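Local coordinates for galactose-1-phosphate uridylyltransferase (Pyrobaculum aerophilum str. IM2, PDB 6K9Z), which probably transfers uridylyl groups between UDP-glucose and hexose 1-phosphates, and binds zinc and iron, at residues 203-214 with 259-270. The protein carries 1 engineered substitution. Residues are numbered along the deposited sequence; the frame is centred on the assembly and turned at random.
Sequences EVHIYPKRHRSL and PTQYYHLHFEIY. With ZN (zinc ion), chain D; FE (Fe (III) ion), chain E.
The Tyr207 ring takes His266 on one face and meets His264 at its edge: His266 CB stands 3.3 Å from the Tyr207 ring centroid, almost on the normal, and the imidazole beyond runs nearly parallel but slid along, under the phenol oxygen, whose polar partner is His172. Against His264 the tyrosine turns edge to face, planes at 72°. These rings lie where two antiparallel strands of the half-barrel sheet, 203-208 and 266-270, open into loops, and they join an iron site to a Cys2His2 zinc site. His266 CG lies between its backbone N and carbonyl carbon (chi1 47°), which brings the ring beneath Tyr207. There ND1 donates in the ring plane to His264 O, at 2.8 Å, while NE2 binds iron. An alanine at Tyr207 removes the ring over His266 and the edge against His264, which would probably give both metal-binding imidazoles more freedom to tilt and leave His172 without its hydroxyl partner. Zinc is gripped by ND1 of both His211 and His264, with Cys170 and Cys173 completing the site. Each ring's NE2 is fixed in turn: His264 by Pro208 O, through a bent bond (138°), and His211 by Thr260 O, a straight one at 2.9 Å on a carbonyl lone pair. Farther along, Glu268 CG sits 3.6 Å from the His205 ring centroid, over its face, as Glu268 OE1 reaches iron, which Glu156 and His252 also bind. Two hydrogen-bonded pairs, Val204 with Ile269 and Ile206 with Phe267, hold the strands in register. Past the zinc, Ser213 OG accepts the Thr260 N-H at 2.8 Å.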
loop_
_atom_site.group_PDB
_atom_site.type_symbol
_atom_site.label_atom_id
_atom_site.label_comp_id
_atom_site.label_asym_id
_atom_site.label_seq_id
_atom_site.Cartn_x
_atom_site.Cartn_y
_atom_site.Cartn_z
ATOM N N GLU A 203 -9.800 7.787 8.400
ATOM C CA GLU A 203 -8.458 8.392 8.267
ATOM C C GLU A 203 -8.494 9.771 8.914
ATOM O O GLU A 203 -9.387 10.549 8.602
ATOM C CB GLU A 203 -8.027 8.414 6.802
ATOM C CG GLU A 203 -6.659 9.084 6.621
ATOM C CD GLU A 203 -6.065 8.828 5.241
ATOM O OE1 GLU A 203 -6.715 8.103 4.457
ATOM O OE2 GLU A 203 -4.990 9.414 4.953
ATOM N N VAL A 204 -7.584 9.986 9.844
ATOM C CA VAL A 204 -7.469 11.280 10.560
ATOM C C VAL A 204 -6.028 11.745 10.474
ATOM O O VAL A 204 -5.094 10.940 10.745
ATOM C CB VAL A 204 -7.974 11.145 12.010
ATOM C CG1 VAL A 204 -7.829 12.499 12.720
ATOM C CG2 VAL A 204 -9.386 10.655 12.121
ATOM N N HIS A 205 -5.826 12.999 10.060
ATOM C CA HIS A 205 -4.486 13.643 10.062
ATOM C C HIS A 205 -4.422 14.631 11.221
ATOM O O HIS A 205 -5.442 15.365 11.449
ATOM C CB HIS A 205 -4.231 14.304 8.725
ATOM C CG HIS A 205 -4.024 13.352 7.607
ATOM N ND1 HIS A 205 -3.485 13.748 6.427
ATOM C CD2 HIS A 205 -4.343 12.039 7.497
ATOM C CE1 HIS A 205 -3.469 12.716 5.606
ATOM N NE2 HIS A 205 -4.013 11.649 6.240
ATOM N N ILE A 206 -3.307 14.642 11.932
ATOM C CA ILE A 206 -3.133 15.507 13.119
ATOM C C ILE A 206 -1.972 16.445 12.764
ATOM O O ILE A 206 -0.785 15.996 12.668
ATOM C CB ILE A 206 -2.957 14.697 14.403
ATOM C CG1 ILE A 206 -4.137 13.717 14.581
ATOM C CG2 ILE A 206 -2.795 15.596 15.624
ATOM C CD1 ILE A 206 -4.099 12.860 15.840
ATOM N N TYR A 207 -2.279 17.730 12.696
ATOM C CA TYR A 207 -1.291 18.763 12.304
ATOM C C TYR A 207 -1.109 19.784 13.399
ATOM O O TYR A 207 -2.068 20.156 14.085
ATOM C CB TYR A 207 -1.737 19.575 11.098
ATOM C CG TYR A 207 -1.442 18.984 9.744
ATOM C CD1 TYR A 207 -2.300 18.068 9.142
ATOM C CD2 TYR A 207 -0.374 19.447 9.006
ATOM C CE1 TYR A 207 -2.049 17.594 7.861
ATOM C CE2 TYR A 207 -0.108 18.984 7.742
ATOM C CZ TYR A 207 -0.955 18.071 7.149
ATOM O OH TYR A 207 -0.654 17.646 5.882
ATOM N N PRO A 208 0.120 20.294 13.561
ATOM C CA PRO A 208 0.322 21.430 14.458
ATOM C C PRO A 208 -0.209 22.694 13.770
ATOM O O PRO A 208 -0.105 22.861 12.534
ATOM C CB PRO A 208 1.846 21.440 14.646
ATOM C CG PRO A 208 2.383 20.940 13.311
ATOM C CD PRO A 208 1.334 19.947 12.816
ATOM N N LYS A 209 -0.801 23.576 14.586
ATOM C CA LYS A 209 -1.370 24.837 14.076
ATOM C C LYS A 209 -0.218 25.774 13.683
ATOM O O LYS A 209 -0.427 26.583 12.796
ATOM C CB LYS A 209 -2.275 25.443 15.147
ATOM C CG LYS A 209 -3.622 24.739 15.251
ATOM C CD LYS A 209 -4.446 25.174 16.460
ATOM C CE LYS A 209 -5.881 24.700 16.369
ATOM N NZ LYS A 209 -6.746 25.366 17.379
ATOM N N ARG A 210 0.896 25.727 14.404
ATOM C CA ARG A 210 2.122 26.454 14.024
ATOM C C ARG A 210 2.860 25.621 12.986
ATOM O O ARG A 210 2.824 24.400 13.096
ATOM C CB ARG A 210 2.965 26.808 15.254
ATOM C CG ARG A 210 2.450 28.053 15.960
ATOM C CD ARG A 210 3.388 28.423 17.093
ATOM N NE ARG A 210 3.018 27.511 18.169
ATOM C CZ ARG A 210 3.411 27.593 19.436
ATOM N NH1 ARG A 210 2.962 26.702 20.307
ATOM N NH2 ARG A 210 4.248 28.552 19.815
ATOM N N HIS A 211 3.444 26.278 11.996
ATOM C CA HIS A 211 4.273 25.561 10.985
ATOM C C HIS A 211 5.471 24.964 11.712
ATOM O O HIS A 211 6.344 25.723 12.201
ATOM C CB HIS A 211 4.717 26.474 9.841
ATOM C CG HIS A 211 5.503 25.741 8.796
ATOM N ND1 HIS A 211 4.902 25.158 7.664
ATOM C CD2 HIS A 211 6.834 25.466 8.732
ATOM C CE1 HIS A 211 5.891 24.620 6.924
ATOM N NE2 HIS A 211 7.070 24.782 7.565
ATOM N N ARG A 212 5.505 23.637 11.806
ATOM C CA ARG A 212 6.669 22.875 12.292
ATOM C C ARG A 212 6.930 21.785 11.262
ATOM O O ARG A 212 5.925 21.215 10.780
ATOM C CB ARG A 212 6.322 22.210 13.609
ATOM C CG ARG A 212 5.819 23.169 14.688
ATOM C CD ARG A 212 6.869 24.075 15.167
ATOM N NE ARG A 212 6.463 24.760 16.408
ATOM C CZ ARG A 212 7.080 25.825 16.883
ATOM N NH1 ARG A 212 8.064 26.367 16.192
ATOM N NH2 ARG A 212 6.695 26.392 18.009
ATOM N N SER A 213 8.188 21.493 10.969
ATOM C CA SER A 213 8.514 20.407 10.009
ATOM C C SER A 213 9.280 19.244 10.638
ATOM O O SER A 213 9.325 18.162 9.972
ATOM C CB SER A 213 9.265 20.973 8.816
ATOM O OG SER A 213 10.366 21.743 9.226
ATOM N N LEU A 214 9.896 19.414 11.811
ATOM C CA LEU A 214 10.584 18.322 12.532
ATOM C C LEU A 214 9.945 18.178 13.901
ATOM O O LEU A 214 9.635 19.174 14.538
ATOM C CB LEU A 214 12.092 18.558 12.686
ATOM C CG LEU A 214 12.927 18.602 11.418
ATOM C CD1 LEU A 214 14.338 19.078 11.785
ATOM C CD2 LEU A 214 12.960 17.277 10.683
ATOM N N PRO A 259 14.887 21.916 9.441
ATOM C CA PRO A 259 13.559 22.425 9.171
ATOM C C PRO A 259 13.381 22.868 7.706
ATOM O O PRO A 259 14.332 23.384 7.064
ATOM C CB PRO A 259 13.388 23.575 10.149
ATOM C CG PRO A 259 14.283 23.196 11.320
ATOM C CD PRO A 259 15.438 22.447 10.691
ATOM N N THR A 260 12.150 22.709 7.226
ATOM C CA THR A 260 11.713 23.132 5.874
ATOM C C THR A 260 10.565 24.138 5.962
ATOM O O THR A 260 9.614 23.846 6.621
ATOM C CB THR A 260 11.188 21.967 5.045
ATOM O OG1 THR A 260 10.146 21.294 5.752
ATOM C CG2 THR A 260 12.286 20.968 4.779
ATOM N N GLN A 261 10.633 25.207 5.167
ATOM C CA GLN A 261 9.549 26.215 5.059
ATOM C C GLN A 261 8.343 25.615 4.319
ATOM O O GLN A 261 7.241 26.109 4.549
ATOM C CB GLN A 261 10.070 27.451 4.324
ATOM C CG GLN A 261 10.897 28.367 5.208
ATOM C CD GLN A 261 11.427 29.541 4.397
ATOM O OE1 GLN A 261 11.846 29.396 3.241
ATOM N NE2 GLN A 261 11.361 30.728 4.976
ATOM N N TYR A 262 8.540 24.605 3.468
ATOM C CA TYR A 262 7.545 24.178 2.441
ATOM C C TYR A 262 6.847 22.888 2.866
ATOM O O TYR A 262 5.804 22.521 2.245
ATOM C CB TYR A 262 8.192 23.943 1.077
ATOM C CG TYR A 262 9.379 23.013 1.081
ATOM C CD1 TYR A 262 10.660 23.516 1.277
ATOM C CD2 TYR A 262 9.222 21.641 0.898
ATOM C CE1 TYR A 262 11.765 22.688 1.293
ATOM C CE2 TYR A 262 10.323 20.801 0.941
ATOM C CZ TYR A 262 11.583 21.330 1.129
ATOM O OH TYR A 262 12.679 20.527 1.159
ATOM N N TYR A 263 7.401 22.225 3.872
ATOM C CA TYR A 263 6.777 20.995 4.406
ATOM C C TYR A 263 6.468 21.166 5.882
ATOM O O TYR A 263 7.074 21.971 6.582
ATOM C CB TYR A 263 7.650 19.781 4.134
ATOM C CG TYR A 263 6.935 18.448 4.278
ATOM C CD1 TYR A 263 5.968 18.063 3.371
ATOM C CD2 TYR A 263 7.315 17.514 5.236
ATOM C CE1 TYR A 263 5.378 16.804 3.409
ATOM C CE2 TYR A 263 6.694 16.264 5.321
ATOM C CZ TYR A 263 5.734 15.912 4.399
ATOM O OH TYR A 263 5.184 14.649 4.461
ATOM N N HIS A 264 5.350 20.542 6.261
ATOM C CA HIS A 264 4.714 20.645 7.599
ATOM C C HIS A 264 4.483 19.233 8.151
ATOM O O HIS A 264 3.817 18.443 7.463
ATOM C CB HIS A 264 3.399 21.405 7.382
ATOM C CG HIS A 264 2.738 21.990 8.583
ATOM N ND1 HIS A 264 2.157 23.238 8.551
ATOM C CD2 HIS A 264 2.493 21.491 9.810
ATOM C CE1 HIS A 264 1.609 23.497 9.714
ATOM N NE2 HIS A 264 1.800 22.443 10.504
ATOM N N LEU A 265 4.935 19.028 9.438
ATOM C CA LEU A 265 4.871 17.631 9.891
ATOM C C LEU A 265 3.425 17.292 10.195
ATOM O O LEU A 265 2.590 18.217 10.537
ATOM C CB LEU A 265 5.750 17.390 11.115
ATOM C CG LEU A 265 5.430 18.152 12.389
ATOM C CD1 LEU A 265 4.290 17.572 13.203
ATOM C CD2 LEU A 265 6.682 18.180 13.291
ATOM N N HIS A 266 3.021 16.074 10.202
ATOM C CA HIS A 266 1.639 15.650 10.556
ATOM C C HIS A 266 1.688 14.159 10.877
ATOM O O HIS A 266 2.541 13.445 10.249
ATOM C CB HIS A 266 0.646 15.971 9.429
ATOM C CG HIS A 266 1.127 15.571 8.060
ATOM N ND1 HIS A 266 2.083 16.310 7.344
ATOM C CD2 HIS A 266 0.775 14.550 7.258
ATOM C CE1 HIS A 266 2.293 15.724 6.171
ATOM N NE2 HIS A 266 1.476 14.690 6.058
ATOM N N PHE A 267 0.809 13.701 11.760
ATOM C CA PHE A 267 0.544 12.275 11.981
ATOM C C PHE A 267 -0.603 11.857 11.061
ATOM O O PHE A 267 -1.603 12.591 10.987
ATOM C CB PHE A 267 0.242 11.977 13.437
ATOM C CG PHE A 267 1.429 12.154 14.348
ATOM C CD1 PHE A 267 1.767 13.429 14.802
ATOM C CD2 PHE A 267 2.204 11.083 14.719
ATOM C CE1 PHE A 267 2.837 13.601 15.680
ATOM C CE2 PHE A 267 3.239 11.256 15.621
ATOM C CZ PHE A 267 3.617 12.511 16.024
ATOM N N GLU A 268 -0.422 10.744 10.334
ATOM C CA GLU A 268 -1.547 10.130 9.591
ATOM C C GLU A 268 -1.962 8.889 10.380
ATOM O O GLU A 268 -1.105 8.054 10.704
ATOM C CB GLU A 268 -1.227 9.868 8.126
ATOM C CG GLU A 268 -0.740 11.072 7.367
ATOM C CD GLU A 268 -0.629 10.907 5.877
ATOM O OE1 GLU A 268 -0.589 11.936 5.190
ATOM O OE2 GLU A 268 -0.532 9.751 5.431
ATOM N N ILE A 269 -3.265 8.752 10.606
ATOM C CA ILE A 269 -3.824 7.553 11.243
ATOM C C ILE A 269 -4.819 6.919 10.259
ATOM O O ILE A 269 -5.770 7.621 9.838
ATOM C CB ILE A 269 -4.479 7.923 12.581
ATOM C CG1 ILE A 269 -3.525 8.516 13.610
ATOM C CG2 ILE A 269 -5.169 6.716 13.160
ATOM C CD1 ILE A 269 -4.261 9.303 14.687
ATOM N N TYR A 270 -4.627 5.633 9.975
ATOM C CA TYR A 270 -5.470 4.822 9.070
ATOM C C TYR A 270 -6.185 3.810 9.942
ATOM O O TYR A 270 -5.569 2.852 10.287
ATOM C CB TYR A 270 -4.644 4.155 7.988
ATOM C CG TYR A 270 -3.601 4.997 7.315
ATOM C CD1 TYR A 270 -3.757 6.342 7.069
ATOM C CD2 TYR A 270 -2.455 4.383 6.845
ATOM C CE1 TYR A 270 -2.805 7.078 6.381
ATOM C CE2 TYR A 270 -1.460 5.088 6.183
ATOM C CZ TYR A 270 -1.626 6.461 5.981
ATOM O OH TYR A 270 -0.630 7.137 5.334
HETATM ZN ZN ZN D . 2.924 24.885 7.091
HETATM FE FE FE E . 1.297 13.046 4.582
HETATM O O HOH W 1 -0.248 14.204 3.455
#